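Local coordinates for protein putative surface-anchored fimbrial subunit (Corynebacterium diphtheriae, PDB 3HR6) that probably forms the shaft of a cell-wall-anchored pilus, as a major pilin built of tandem Ig-like modules that are stabilised by isopeptide and disulfide bonds, at residues P122-N125 against G130-Q133; L197-T202 against T223-D228. One frame throughout, in Å; residues are numbered along the deposited sequence. Where two conformers were deposited one is given.

Interaction 1. Residues P122-N125 against G130-Q133; sequences PQTN and GWLQ
Gln123 and Leu132 hold the two strands together as an antiparallel hydrogen-bonded pair. Gln123 N donates to Leu132 O (2.9 Å), and Leu132 N returns a bond to Gln123 O at 2.6 Å, nearly straight at 166° but with the donor tilted 28° from the carbonyl plane. A third bond, Asn125 N to Gly130 O (2.8 Å), lies in the carbonyl plane. Thr124 and Trp131, between these bonds, form the non-hydrogen-bonded pair.

Gln123 O also meets the indole of Trp131 at its edge, 3.3 Å from CE3 and near the ring plane, while Thr124 OG1 stands over one face, 4.0 Å from CZ3. The ring of Pro122, which follows a cis peptide bond, comes to the same indole obliquely, and Pro122 CB lies 3.4 Å from Gln133 OE1. Although Gln133 CB points away from 122-125, the bend at chi2 (-61°) brings Gln133 OE1 back beside Pro122.

In the next shell Gln123 NE2 bonds Ala120 O, Asn125 OD1 bonds Thr127 OG1 inside the turn, and Gln133 pairs through its backbone with Ser6. The arrangement is the closing end of a beta hairpin, strands 117-124 and 131-143, in the N-terminal pilin domain.

Interaction 2. Residues L197-T202 against T223-D228; sequences LGKPDT and TYQVGD
Lys199 and Thr223 each give up 48 Å² to this contact and Gln225 38 Å², out of 172 Å² in all, so a few side chains carry it. The lysine meets the glutamine in a van der Waals contact through its CE methylene, which lies 3.4 Å from Gln225 NE2 and 3.8 Å from Gln225 CD. The two side chains pass at an oblique angle. Although Gln225 CB points neither toward nor away from 197-202, the bend at chi2 (-50°) brings the amide end nearer; NE2 itself is hydrogen-bonded to Thr230 OG1, so the amide is positioned by the adjacent strand.

Thr223 makes a separate, purely apolar touch. Its CG2 abuts the CG-CD edge of the Pro200 ring, 4.1 Å from Pro200 CG and from Pro200 CD. A chi1 of 62° sets CG2 anti to the carbonyl carbon, and this methyl, not OG1, is the branch that meets the proline. The nearest CA atoms, Lys199 and Thr223, are 8.1 Å apart.

Within the Cna-B-like module, the loop between strands 187-192 and 206-209 thus rests on strand 219-226 near its end. Lys199 and Thr223 also touch Thr230 of strand 229-236, Pro200 packs on Leu193, and backbone bonds from Gly198 to Pro259 and Asp201 to Glu257 tie the loop to strand 251-259.

In the fold
Interactions 1 and 2 do not touch: their centres are 57 Å apart and their nearest atoms about 39 Å. They follow one another along the chain and belong to different modules, the N-terminal pilin domain for 122-125 with 130-133 and the Cna-B-like domain for 197-202 with 223-228. The centre of interaction 1 lies about 47 Å from the centre of the chain, that of interaction 2 about 14 Å, a spread that fits an elongated molecule of tandem modules. One is strand pairing in a hairpin, the other side-chain packing of a loop on a strand. Both lie away from the calcium site of Asp153, Asp155, Gln158, Gly160 and Glu165, and from the Cys333-Cys393 disulfide.

Interaction 1. Residues P122-N125 against G130-Q133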
loop_
_atom_site.group_PDB
_atom_site.type_symbol
_atom_site.label_atom_id
_atom_site.label_comp_id
_atom_site.label_asym_id
_atom_site.label_seq_id
_atom_site.Cartn_x
_atom_site.Cartn_y
_atom_site.Cartn_z
ATOM N N PRO A 122 -6.915 -0.339 43.504
ATOM C CA PRO A 122 -7.914 0.708 43.373
ATOM C C PRO A 122 -7.296 2.098 43.544
ATOM O O PRO A 122 -6.107 2.214 43.825
ATOM C CB PRO A 122 -8.883 0.384 44.514
ATOM C CG PRO A 122 -8.053 -0.248 45.533
ATOM C CD PRO A 122 -6.992 -1.004 44.819
ATOM N N GLN A 123 -8.106 3.139 43.378
ATOM C CA GLN A 123 -7.690 4.495 43.684
ATOM C C GLN A 123 -8.682 5.058 44.682
ATOM O O GLN A 123 -9.691 4.427 44.971
ATOM C CB GLN A 123 -7.640 5.327 42.402
ATOM C CG GLN A 123 -6.573 4.808 41.470
ATOM C CD GLN A 123 -6.487 5.586 40.195
ATOM O OE1 GLN A 123 -7.040 6.677 40.088
ATOM N NE2 GLN A 123 -5.816 5.020 39.204
ATOM N N THR A 124 -8.389 6.231 45.228
ATOM C CA THR A 124 -9.364 6.969 46.016
ATOM C C THR A 124 -10.273 7.748 45.103
ATOM O O THR A 124 -9.806 8.333 44.118
ATOM C CB THR A 124 -8.667 7.918 47.022
ATOM O OG1 THR A 124 -7.857 7.143 47.906
ATOM C CG2 THR A 124 -9.679 8.714 47.834
ATOM N N ASN A 125 -11.570 7.748 45.395
ATOM C CA ASN A 125 -12.504 8.535 44.601
ATOM C C ASN A 125 -12.070 10.001 44.662
ATOM O O ASN A 125 -11.720 10.496 45.734
ATOM C CB ASN A 125 -13.946 8.377 45.095
ATOM C CG ASN A 125 -14.963 8.972 44.131
ATOM O OD1 ASN A 125 -14.994 10.190 43.885
ATOM N ND2 ASN A 125 -15.793 8.109 43.558
ATOM N N GLY A 130 -14.589 7.560 49.619
ATOM C CA GLY A 130 -14.342 6.134 49.414
ATOM C C GLY A 130 -13.404 5.755 48.286
ATOM O O GLY A 130 -12.801 6.591 47.626
ATOM N N TRP A 131 -13.296 4.451 48.083
ATOM C CA TRP A 131 -12.378 3.880 47.140
ATOM C C TRP A 131 -13.071 3.782 45.818
ATOM O O TRP A 131 -14.278 3.588 45.771
ATOM C CB TRP A 131 -11.953 2.486 47.611
ATOM C CG TRP A 131 -11.122 2.548 48.773
ATOM C CD1 TRP A 131 -11.526 2.393 50.066
ATOM C CD2 TRP A 131 -9.719 2.784 48.817
ATOM N NE1 TRP A 131 -10.462 2.533 50.918
ATOM C CE2 TRP A 131 -9.336 2.756 50.173
ATOM C CE3 TRP A 131 -8.742 3.002 47.846
ATOM C CZ2 TRP A 131 -8.017 2.941 50.582
ATOM C CZ3 TRP A 131 -7.427 3.186 48.267
ATOM C CH2 TRP A 131 -7.085 3.155 49.615
ATOM N N LEU A 132 -12.284 3.960 44.760
ATOM C CA LEU A 132 -12.705 3.747 43.390
ATOM C C LEU A 132 -12.079 2.425 42.946
ATOM O O LEU A 132 -10.862 2.332 42.737
ATOM C CB LEU A 132 -12.223 4.902 42.526
ATOM C CG LEU A 132 -12.618 4.997 41.064
ATOM C CD1 LEU A 132 -14.125 4.842 40.871
ATOM C CD2 LEU A 132 -12.111 6.331 40.526
ATOM N N GLN A 133 -12.922 1.408 42.821
ATOM C CA GLN A 133 -12.490 0.084 42.391
ATOM C C GLN A 133 -12.450 -0.022 40.896
ATOM O O GLN A 133 -11.634 -0.761 40.369
ATOM C CB GLN A 133 -13.440 -0.997 42.909
ATOM C CG GLN A 133 -13.620 -1.021 44.392
ATOM C CD GLN A 133 -12.335 -1.295 45.146
ATOM O OE1 GLN A 133 -11.419 -1.918 44.612
ATOM N NE2 GLN A 133 -12.266 -0.845 46.384
#

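Interaction 2. Residues L197-T202 against T223-D228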
loop_
_atom_site.group_PDB
_atom_site.type_symbol
_atom_site.label_atom_id
_atom_site.label_comp_id
_atom_site.label_asym_id
_atom_site.label_seq_id
_atom_site.Cartn_x
_atom_site.Cartn_y
_atom_site.Cartn_z
ATOM N N LEU A 197 5.236 -7.266 -11.462
ATOM C CA LEU A 197 6.372 -6.345 -11.549
ATOM C C LEU A 197 7.666 -6.980 -11.149
ATOM O O LEU A 197 7.737 -7.760 -10.165
ATOM C CB LEU A 197 6.156 -5.118 -10.661
ATOM C CG LEU A 197 4.846 -4.365 -10.915
ATOM C CD1 LEU A 197 4.776 -3.061 -10.066
ATOM C CD2 LEU A 197 4.793 -4.002 -12.400
ATOM N N GLY A 198 8.702 -6.599 -11.866
ATOM C CA GLY A 198 10.065 -6.974 -11.502
ATOM C C GLY A 198 10.580 -6.093 -10.378
ATOM O O GLY A 198 9.867 -5.289 -9.827
ATOM N N LYS A 199 11.858 -6.240 -10.042
ATOM C CA LYS A 199 12.397 -5.477 -8.952
ATOM C C LYS A 199 12.564 -4.013 -9.366
ATOM O O LYS A 199 12.843 -3.728 -10.514
ATOM C CB LYS A 199 13.714 -6.083 -8.482
ATOM C CG LYS A 199 13.486 -7.398 -7.722
ATOM C CD LYS A 199 14.730 -7.909 -7.099
ATOM C CE LYS A 199 14.541 -9.324 -6.607
ATOM N NZ LYS A 199 14.527 -10.278 -7.732
ATOM N N PRO A 200 12.378 -3.105 -8.421
ATOM C CA PRO A 200 12.514 -1.668 -8.654
ATOM C C PRO A 200 13.921 -1.315 -9.036
ATOM O O PRO A 200 14.875 -1.871 -8.458
ATOM C CB PRO A 200 12.212 -1.061 -7.290
ATOM C CG PRO A 200 11.618 -2.201 -6.461
ATOM C CD PRO A 200 12.244 -3.406 -6.987
ATOM N N ASP A 201 14.074 -0.383 -9.969
ATOM C CA ASP A 201 15.411 0.092 -10.316
ATOM C C ASP A 201 15.978 0.903 -9.147
ATOM O O ASP A 201 15.440 1.938 -8.810
ATOM C CB ASP A 201 15.332 0.942 -11.584
ATOM C CG ASP A 201 16.682 1.509 -12.013
ATOM O OD1 ASP A 201 17.704 1.479 -11.278
ATOM O OD2 ASP A 201 16.728 1.970 -13.163
ATOM N N THR A 202 17.060 0.439 -8.521
ATOM C CA THR A 202 17.502 1.141 -7.308
ATOM C C THR A 202 17.965 2.569 -7.603
ATOM O O THR A 202 17.887 3.399 -6.710
ATOM C CB THR A 202 18.572 0.405 -6.453
ATOM O OG1 THR A 202 19.784 0.218 -7.202
ATOM C CG2 THR A 202 18.046 -0.925 -5.959
ATOM N N THR A 223 14.916 -3.808 -0.441
ATOM C CA THR A 223 13.924 -4.707 -1.053
ATOM C C THR A 223 14.139 -6.120 -0.494
ATOM O O THR A 223 15.243 -6.528 -0.152
ATOM C CB THR A 223 13.993 -4.739 -2.579
ATOM O OG1 THR A 223 15.264 -5.234 -3.001
ATOM C CG2 THR A 223 13.731 -3.337 -3.178
ATOM N N TYR A 224 13.053 -6.862 -0.372
ATOM C CA TYR A 224 13.126 -8.252 -0.025
ATOM C C TYR A 224 11.957 -8.983 -0.667
ATOM O O TYR A 224 10.917 -8.382 -0.901
ATOM C CB TYR A 224 13.135 -8.466 1.502
ATOM C CG TYR A 224 12.238 -7.564 2.309
ATOM C CD1 TYR A 224 10.948 -7.950 2.674
ATOM C CD2 TYR A 224 12.643 -6.270 2.689
ATOM C CE1 TYR A 224 10.130 -7.136 3.391
ATOM C CE2 TYR A 224 11.826 -5.449 3.412
ATOM C CZ TYR A 224 10.559 -5.858 3.774
ATOM O OH TYR A 224 9.753 -5.035 4.475
ATOM N N GLN A 225 12.178 -10.267 -0.946
ATOM C CA GLN A 225 11.189 -11.100 -1.583
ATOM C C GLN A 225 10.326 -11.727 -0.521
ATOM O O GLN A 225 10.841 -12.254 0.457
ATOM C CB GLN A 225 11.851 -12.210 -2.403
ATOM C CG GLN A 225 12.568 -11.722 -3.636
ATOM C CD GLN A 225 11.723 -10.815 -4.500
ATOM O OE1 GLN A 225 10.869 -11.263 -5.279
ATOM N NE2 GLN A 225 11.960 -9.516 -4.369
ATOM N N VAL A 226 9.018 -11.663 -0.721
ATOM C CA VAL A 226 8.075 -12.437 0.071
ATOM C C VAL A 226 7.279 -13.236 -0.949
ATOM O O VAL A 226 6.507 -12.658 -1.712
ATOM C CB VAL A 226 7.121 -11.596 0.885
ATOM C CG1 VAL A 226 6.072 -12.517 1.519
ATOM C CG2 VAL A 226 7.853 -10.811 1.979
ATOM N N GLY A 227 7.525 -14.536 -0.996
ATOM C CA GLY A 227 7.035 -15.357 -2.087
ATOM C C GLY A 227 7.439 -14.799 -3.447
ATOM O O GLY A 227 8.623 -14.524 -3.701
ATOM N N ASP A 228 6.467 -14.624 -4.331
ATOM C CA ASP A 228 6.763 -14.189 -5.698
ATOM C C ASP A 228 6.610 -12.683 -5.852
ATOM O O ASP A 228 6.465 -12.169 -6.973
ATOM C CB ASP A 228 5.879 -14.923 -6.711
ATOM C CG ASP A 228 4.386 -14.660 -6.503
ATOM O OD1 ASP A 228 3.986 -13.978 -5.543
ATOM O OD2 ASP A 228 3.594 -15.173 -7.318
#